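Local atomic coordinates of family 88 glycosyl hydrolase (Bacteroides thetaiotaomicron, PDB entry 5NOA), a protein that probably acts as an unsaturated rhamnogalacturonyl hydrolase in the breakdown of complex plant polysaccharides. Residues H38-Y43 with G362-A367; A31-I36 with K319-L324. All coordinates share one frame; numbering follows the deposited sequence.

Overall arrangement
Both contacts use the first helix of the chain, 29-47, and both pair it with helices from near the C-terminal end. Contact 2 takes its outer part, 31-36, against helix 310-328; contact 1 takes 38-43, about two turns further on, against the last helix, 358-377. Along the chain the segments alternate: 31-36, 38-43, 319-324, 362-367. The contact centres lie about 10 Å apart, and the two are continuous in packing, since Phe364 CZ meets Trp321 CH2 at 4.0 Å. Together they join the two ends of the chain, consistent with closure of the helical barrel expected for this family, (alpha/alpha)6.

Contact 1. Residues H38-Y43 with G362-A367; sequences HKVNGY and GAFLLA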
loop_
_atom_site.group_PDB
_atom_site.type_symbol
_atom_site.label_atom_id
_atom_site.label_comp_id
_atom_site.label_asym_id
_atom_site.label_seq_id
_atom_site.Cartn_x
_atom_site.Cartn_y
_atom_site.Cartn_z
ATOM N N HIS A 38 18.648 -1.998 4.612
ATOM C CA HIS A 38 19.688 -1.662 3.663
ATOM C C HIS A 38 20.037 -2.838 2.737
ATOM O O HIS A 38 20.293 -2.657 1.545
ATOM C CB HIS A 38 20.920 -1.137 4.387
ATOM C CG HIS A 38 20.682 0.179 5.026
ATOM N ND1 HIS A 38 20.106 1.229 4.336
ATOM C CD2 HIS A 38 20.961 0.640 6.265
ATOM C CE1 HIS A 38 20.021 2.274 5.150
ATOM N NE2 HIS A 38 20.552 1.948 6.316
ATOM N N LYS A 39 20.015 -4.057 3.270
ATOM C CA LYS A 39 20.297 -5.235 2.448
ATOM C C LYS A 39 19.229 -5.397 1.345
ATOM O O LYS A 39 19.535 -5.638 0.196
ATOM C CB LYS A 39 20.362 -6.472 3.330
ATOM C CG LYS A 39 20.798 -7.743 2.630
ATOM C CD LYS A 39 20.858 -8.919 3.606
ATOM C CE LYS A 39 19.524 -9.189 4.334
ATOM N NZ LYS A 39 19.175 -10.627 4.584
ATOM N N VAL A 40 17.977 -5.248 1.727
ATOM C CA VAL A 40 16.847 -5.401 0.833
ATOM C C VAL A 40 16.814 -4.293 -0.217
ATOM O O VAL A 40 16.631 -4.544 -1.410
ATOM C CB VAL A 40 15.540 -5.443 1.657
ATOM C CG1 VAL A 40 14.305 -5.305 0.805
ATOM C CG2 VAL A 40 15.495 -6.749 2.449
ATOM N N ASN A 41 16.896 -3.056 0.242
ATOM C CA ASN A 41 16.788 -1.940 -0.672
ATOM C C ASN A 41 18.001 -1.862 -1.575
ATOM O O ASN A 41 17.900 -1.564 -2.766
ATOM C CB ASN A 41 16.513 -0.650 0.072
ATOM C CG ASN A 41 15.702 0.344 -0.723
ATOM O OD1 ASN A 41 15.008 -0.063 -1.644
ATOM N ND2 ASN A 41 15.749 1.616 -0.376
ATOM N N GLY A 42 19.170 -2.169 -1.021
ATOM C CA GLY A 42 20.383 -2.253 -1.824
ATOM C C GLY A 42 20.304 -3.320 -2.895
ATOM O O GLY A 42 20.724 -3.089 -4.053
ATOM N N TYR A 43 19.796 -4.505 -2.536
ATOM C CA TYR A 43 19.634 -5.594 -3.506
ATOM C C TYR A 43 18.749 -5.094 -4.660
ATOM O O TYR A 43 19.054 -5.311 -5.841
ATOM C CB TYR A 43 19.055 -6.830 -2.822
ATOM C CG TYR A 43 18.763 -7.950 -3.760
ATOM C CD1 TYR A 43 19.721 -8.876 -4.112
ATOM C CD2 TYR A 43 17.511 -8.071 -4.329
ATOM C CE1 TYR A 43 19.424 -9.918 -4.980
ATOM C CE2 TYR A 43 17.204 -9.088 -5.210
ATOM C CZ TYR A 43 18.165 -10.003 -5.539
ATOM O OH TYR A 43 17.850 -11.001 -6.406
ATOM N N GLY A 362 8.496 -3.023 -1.923
ATOM C CA GLY A 362 7.938 -1.828 -1.310
ATOM C C GLY A 362 7.176 -2.128 -0.021
ATOM O O GLY A 362 7.376 -1.456 1.001
ATOM N N ALA A 363 6.299 -3.130 -0.064
ATOM C CA ALA A 363 5.540 -3.515 1.114
ATOM C C ALA A 363 6.436 -3.971 2.263
ATOM O O ALA A 363 6.214 -3.614 3.431
ATOM C CB ALA A 363 4.544 -4.617 0.742
ATOM N N PHE A 364 7.450 -4.780 1.914
ATOM C CA PHE A 364 8.393 -5.256 2.914
ATOM C C PHE A 364 9.096 -4.074 3.588
ATOM O O PHE A 364 9.268 -4.039 4.813
ATOM C CB PHE A 364 9.387 -6.228 2.276
ATOM C CG PHE A 364 10.295 -6.882 3.267
ATOM C CD1 PHE A 364 11.412 -6.206 3.765
ATOM C CD2 PHE A 364 10.028 -8.165 3.707
ATOM C CE1 PHE A 364 12.206 -6.819 4.709
ATOM C CE2 PHE A 364 10.838 -8.779 4.624
ATOM C CZ PHE A 364 11.913 -8.089 5.120
ATOM N N LEU A 365 9.554 -3.111 2.787
ATOM C CA LEU A 365 10.213 -1.940 3.334
ATOM C C LEU A 365 9.313 -1.162 4.265
ATOM O O LEU A 365 9.751 -0.716 5.331
ATOM C CB LEU A 365 10.719 -1.035 2.224
ATOM C CG LEU A 365 11.896 -1.600 1.415
ATOM C CD1 LEU A 365 12.155 -0.719 0.209
ATOM C CD2 LEU A 365 13.156 -1.713 2.234
ATOM N N LEU A 366 8.027 -1.022 3.909
ATOM C CA LEU A 366 7.089 -0.356 4.835
ATOM C C LEU A 366 7.031 -1.071 6.184
ATOM O O LEU A 366 7.141 -0.471 7.254
ATOM C CB LEU A 366 5.689 -0.291 4.242
ATOM C CG LEU A 366 5.490 0.574 3.025
ATOM C CD1 LEU A 366 4.036 0.450 2.592
ATOM C CD2 LEU A 366 5.818 2.021 3.300
ATOM N N ALA A 367 6.845 -2.379 6.129
ATOM C CA ALA A 367 6.768 -3.190 7.353
ATOM C C ALA A 367 8.031 -3.062 8.180
ATOM O O ALA A 367 7.966 -2.889 9.399
ATOM C CB ALA A 367 6.516 -4.612 6.987
#
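The side-chain amide of Asn41 is gripped at both ends, its OD1 by the hydroxyl of Tyr61 and its ND2 by OD1 of Asn65, both from helix 56-72, while its flank rests on Leu365. OD1 lies 3.5 Å from Leu365 CD1, a van der Waals contact. Asparagine suits this buried place because each end of the amide has a polar partner, and the two bonds together settle how the flat group is turned. The leucine meets it at about a right angle to the side chain and lays one methyl, CD1, against the amide.

Leu365 divides its work between its two branches. CD1 packs against the amide, whereas CD2 sits 4.0 Å from Val40 CG1 and 4.1 Å from Asn41 CB. Its first torsion, -69°, sets CG anti to the carbonyl carbon and points it toward helix 29-47; the second puts CD1 anti to CA, which sends that methyl to the amide and leaves CD2 for Val40. Val40 and Leu365 run past one another in opposite directions, so the contact is made flank to flank.

Val40 is branched right at CB and can therefore serve two neighbours while remaining short: CG1 goes to the leucine, and CG2 approaches Phe364 CE1 at 4.0 Å, coming obliquely at the ring. The patch is extended by Ile335, which touches both Val40 and Phe364, and by Leu329, which touches Val40.

Side chains of this size lie between the axes of the two segments, which approach to 10.5 Å and run nearly antiparallel, at 157°. Such a pairing of the first helix with the last, with apolar side chains between them, is consistent with closure of an (alpha/alpha)6 barrel of the six-hairpin glycosidase type.

Contact 2. Residues A31-I36 with K319-L324; sequences AEVVDI and KAWKYL
A first torsion of 180° on Trp321 sets CG opposite the backbone N and carries the indole out from helix 310-328, and the second, -103°, turns the ring crosswise to that bond, so that its six-membered part reaches Val33. Val33 comes from the other direction, with CG1 opposite its own backbone N. Here two helices of the probable (alpha/alpha)6 barrel meet through their side chains: the CA atoms of Val33 and Trp321 are 10.4 Å apart, the indole covers about half of that distance, and Val33 meets it from the other helix. A beta-branched valine suits the facing side, since its two methyls form a short, blunt surface on which CZ2 can rest.

Helix 358-377 lines the same space, touching Trp321 through Ala368 and Arg371 and Val33 through Val372, so the indole is packed among three helices. Ile36, one turn after Val33 on the same face of its helix, adds a longer side chain. Its CD1 reaches the ring at its edge, close to the ring plane, whereas Val33 CG1 lies oblique to it.

The closest approach of both is to CZ2 of Trp321, 4.1 Å from Val33 CG1 and 4.4 Å from Ile36 CD1.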
loop_
_atom_site.group_PDB
_atom_site.type_symbol
_atom_site.label_atom_id
_atom_site.label_comp_id
_atom_site.label_asym_id
_atom_site.label_seq_id
_atom_site.Cartn_x
_atom_site.Cartn_y
_atom_site.Cartn_z
ATOM N N ALA A 31 18.684 -2.046 15.257
ATOM C CA ALA A 31 19.808 -2.037 14.317
ATOM C C ALA A 31 19.821 -3.217 13.368
ATOM O O ALA A 31 20.193 -3.064 12.183
ATOM C CB ALA A 31 21.114 -1.971 15.087
ATOM N N GLU A 32 19.403 -4.379 13.846
ATOM C CA GLU A 32 19.336 -5.560 12.997
ATOM C C GLU A 32 18.309 -5.333 11.895
ATOM O O GLU A 32 18.517 -5.757 10.762
ATOM C CB GLU A 32 18.930 -6.801 13.801
ATOM C CG GLU A 32 19.974 -7.397 14.719
ATOM C CD GLU A 32 19.381 -8.492 15.624
ATOM O OE1 GLU A 32 19.699 -8.525 16.826
ATOM O OE2 GLU A 32 18.552 -9.295 15.141
ATOM N N VAL A 33 17.189 -4.688 12.206
ATOM C CA VAL A 33 16.174 -4.469 11.183
ATOM C C VAL A 33 16.636 -3.368 10.219
ATOM O O VAL A 33 16.408 -3.473 9.016
ATOM C CB VAL A 33 14.824 -4.129 11.798
ATOM C CG1 VAL A 33 13.789 -3.878 10.715
ATOM C CG2 VAL A 33 14.381 -5.260 12.701
ATOM N N VAL A 34 17.316 -2.330 10.709
ATOM C CA VAL A 34 17.927 -1.359 9.806
ATOM C C VAL A 34 18.875 -2.049 8.834
ATOM O O VAL A 34 18.860 -1.737 7.634
ATOM C CB VAL A 34 18.601 -0.218 10.568
ATOM C CG1 VAL A 34 19.395 0.712 9.657
ATOM C CG2 VAL A 34 17.540 0.595 11.308
ATOM N N ASP A 35 19.708 -2.956 9.325
ATOM C CA ASP A 35 20.615 -3.680 8.437
ATOM C C ASP A 35 19.829 -4.470 7.361
ATOM O O ASP A 35 20.249 -4.515 6.198
ATOM C CB ASP A 35 21.530 -4.623 9.233
ATOM C CG ASP A 35 22.572 -3.920 10.060
ATOM O OD1 ASP A 35 22.850 -2.733 9.828
ATOM O OD2 ASP A 35 23.125 -4.593 10.962
ATOM N N ILE A 36 18.712 -5.056 7.737
ATOM C CA ILE A 36 17.865 -5.746 6.765
ATOM C C ILE A 36 17.319 -4.767 5.717
ATOM O O ILE A 36 17.345 -5.058 4.519
ATOM C CB ILE A 36 16.723 -6.489 7.490
ATOM C CG1 ILE A 36 17.264 -7.718 8.198
ATOM C CG2 ILE A 36 15.604 -6.844 6.533
ATOM C CD1 ILE A 36 16.316 -8.383 9.191
ATOM N N LYS A 319 4.303 -12.359 15.114
ATOM C CA LYS A 319 4.257 -13.576 14.304
ATOM C C LYS A 319 4.463 -13.238 12.834
ATOM O O LYS A 319 5.099 -13.999 12.103
ATOM C CB LYS A 319 2.942 -14.321 14.509
ATOM C CG LYS A 319 2.834 -15.064 15.809
ATOM C CD LYS A 319 1.576 -15.922 15.863
ATOM C CE LYS A 319 0.410 -15.114 16.346
ATOM N NZ LYS A 319 -0.761 -16.006 16.523
ATOM N N ALA A 320 3.887 -12.121 12.382
ATOM C CA ALA A 320 4.049 -11.704 10.987
ATOM C C ALA A 320 5.485 -11.341 10.648
ATOM O O ALA A 320 6.009 -11.750 9.608
ATOM C CB ALA A 320 3.101 -10.579 10.667
ATOM N N TRP A 321 6.112 -10.579 11.538
ATOM C CA TRP A 321 7.515 -10.210 11.305
ATOM C C TRP A 321 8.418 -11.423 11.339
ATOM O O TRP A 321 9.392 -11.504 10.604
ATOM C CB TRP A 321 8.000 -9.134 12.288
ATOM C CG TRP A 321 9.422 -8.800 12.009
ATOM C CD1 TRP A 321 10.498 -9.217 12.714
ATOM C CD2 TRP A 321 9.918 -8.100 10.873
ATOM N NE1 TRP A 321 11.658 -8.788 12.099
ATOM C CE2 TRP A 321 11.322 -8.105 10.964
ATOM C CE3 TRP A 321 9.305 -7.452 9.777
ATOM C CZ2 TRP A 321 12.119 -7.510 9.998
ATOM C CZ3 TRP A 321 10.104 -6.867 8.829
ATOM C CH2 TRP A 321 11.496 -6.895 8.956
ATOM N N LYS A 322 8.105 -12.381 12.208
ATOM C CA LYS A 322 8.828 -13.609 12.211
ATOM C C LYS A 322 8.796 -14.305 10.820
ATOM O O LYS A 322 9.821 -14.712 10.284
ATOM C CB LYS A 322 8.291 -14.475 13.320
ATOM C CG LYS A 322 8.858 -15.851 13.315
ATOM C CD LYS A 322 8.405 -16.591 14.562
ATOM C CE LYS A 322 8.764 -18.056 14.501
ATOM N NZ LYS A 322 10.202 -18.194 14.751
ATOM N N TYR A 323 7.615 -14.393 10.228
ATOM C CA TYR A 323 7.503 -14.915 8.882
ATOM C C TYR A 323 8.320 -14.079 7.896
ATOM O O TYR A 323 9.055 -14.625 7.062
ATOM C CB TYR A 323 6.016 -14.972 8.460
ATOM C CG TYR A 323 5.895 -15.088 6.953
ATOM C CD1 TYR A 323 6.133 -16.287 6.292
ATOM C CD2 TYR A 323 5.656 -13.968 6.178
ATOM C CE1 TYR A 323 6.116 -16.369 4.920
ATOM C CE2 TYR A 323 5.611 -14.049 4.801
ATOM C CZ TYR A 323 5.864 -15.254 4.170
ATOM O OH TYR A 323 5.877 -15.389 2.792
ATOM N N LEU A 324 8.152 -12.758 7.939
ATOM C CA LEU A 324 8.835 -11.922 6.936
ATOM C C LEU A 324 10.334 -12.054 7.012
ATOM O O LEU A 324 10.988 -12.096 6.002
ATOM C CB LEU A 324 8.413 -10.468 7.094
ATOM C CG LEU A 324 6.957 -10.160 6.746
ATOM C CD1 LEU A 324 6.587 -8.757 7.205
ATOM C CD2 LEU A 324 6.704 -10.328 5.261
#